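Local coordinates for protein CooJ (Rhodospirillum rubrum, PDB 6HK5) that binds nickel and probably serves as a metallochaperone that supplies Ni(II) for maturation of carbon monoxide dehydrogenase, at residues A[45-48]-A[49-53]. Sequence-based numbering, arbitrary orientation.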
# COMPACT_ATOMS: atom_id res chain seq x y z
N ALA A 45 -7.55 15.02 -20.33
CA ALA A 45 -6.65 14.26 -21.20
C ALA A 45 -5.47 13.69 -20.42
O ALA A 45 -5.06 12.54 -20.64
CB ALA A 45 -6.16 15.13 -22.36
N LEU A 46 -4.91 14.48 -19.51
CA LEU A 46 -3.85 13.95 -18.65
C LEU A 46 -4.35 12.75 -17.86
O LEU A 46 -3.66 11.73 -17.76
CB LEU A 46 -3.33 15.04 -17.72
CG LEU A 46 -2.31 15.97 -18.37
CD1 LEU A 46 -1.79 16.95 -17.35
CD2 LEU A 46 -1.17 15.15 -18.97
N ILE A 47 -5.59 12.82 -17.37
CA ILE A 47 -6.14 11.75 -16.56
C ILE A 47 -6.40 10.50 -17.40
O ILE A 47 -6.12 9.38 -16.96
CB ILE A 47 -7.40 12.23 -15.80
CG1 ILE A 47 -7.02 13.21 -14.69
CG2 ILE A 47 -8.16 11.05 -15.19
CD1 ILE A 47 -8.25 13.79 -13.98
N ASP A 48 -6.95 10.66 -18.61
CA ASP A 48 -7.16 9.47 -19.44
C ASP A 48 -5.84 8.78 -19.75
O ASP A 48 -5.77 7.54 -19.80
CB ASP A 48 -7.87 9.83 -20.74
CG ASP A 48 -9.21 10.50 -20.51
OD1 ASP A 48 -9.86 10.23 -19.47
OD2 ASP A 48 -9.61 11.31 -21.38
N ARG A 49 -4.77 9.55 -20.01
CA ARG A 49 -3.49 8.92 -20.28
C ARG A 49 -3.02 8.12 -19.06
O ARG A 49 -2.56 6.98 -19.20
CB ARG A 49 -2.45 9.97 -20.67
CG ARG A 49 -1.08 9.32 -20.95
CD ARG A 49 0.04 10.31 -21.27
NE ARG A 49 0.36 11.16 -20.12
CZ ARG A 49 1.12 12.25 -20.17
NH1 ARG A 49 1.68 12.65 -21.31
NH2 ARG A 49 1.32 12.94 -19.06
N ALA A 50 -3.16 8.69 -17.87
CA ALA A 50 -2.79 7.97 -16.66
C ALA A 50 -3.59 6.69 -16.52
O ALA A 50 -3.03 5.62 -16.22
CB ALA A 50 -2.97 8.85 -15.43
N LEU A 51 -4.91 6.76 -16.78
CA LEU A 51 -5.76 5.59 -16.63
C LEU A 51 -5.43 4.54 -17.68
O LEU A 51 -5.46 3.34 -17.39
CB LEU A 51 -7.25 5.97 -16.74
CG LEU A 51 -7.88 6.84 -15.63
CD1 LEU A 51 -9.34 7.10 -15.93
CD2 LEU A 51 -7.72 6.19 -14.24
N ALA A 52 -5.12 4.99 -18.90
CA ALA A 52 -4.70 4.07 -19.94
C ALA A 52 -3.41 3.35 -19.55
O ALA A 52 -3.31 2.13 -19.68
CB ALA A 52 -4.53 4.82 -21.26
N ASP A 53 -2.43 4.11 -19.05
CA ASP A 53 -1.17 3.50 -18.63
C ASP A 53 -1.40 2.50 -17.50
O ASP A 53 -0.70 1.48 -17.43
CB ASP A 53 -0.18 4.61 -18.22
CG ASP A 53 0.25 5.49 -19.42
OD1 ASP A 53 -0.02 5.08 -20.57
OD2 ASP A 53 0.84 6.59 -19.24
O HOH W 1 -1.01 11.88 -17.44
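Ile47 and Leu51, one helical turn apart, run side by side and point the same way, with Ile47 CG2 4.2 Å from Leu51 CD1. With the buried Ala50 they form the tight side of the contact. Leu51 CG also packs on the backbone, 3.4 Å from Ile47 O, the carbonyl that accepts a 2.9 Å bond from Leu51 N. The bonds Arg49 N to Ala45 O, Ala50 N to Leu46 O and Ala52 N to Asp48 O complete a regular alpha-helical ladder, and the methyl of Ala50 lies 3.5 Å from Ile47 O.

The looser, water-bearing side illustrates how a long charged side chain can fold back along its own helix. The exposed Arg49 sets out with CG anti to its amide nitrogen and then bends at chi3 (66°), which turns the guanidinium back toward Leu46. Leu46 CD2 lies over one face of that group, toward its NH2 end, 3.3 Å from Arg49 NH2. A water bridges the same two residues: it donates to Leu46 O at 2.7 Å and accepts from Arg49 NH2 at 3.0 Å.

In this N-terminal helical hairpin of CooJ, Asp48 OD1 forms a salt bridge with Arg34 NE near the end of helix 5-35. Ile47 and Leu51 rest on Ile30 of that helix, whereas Leu46 packs on Val64, and Arg49 on Ser60, both of the second subunit, so this part of helix 42-67 joins both helix pair and subunit interface.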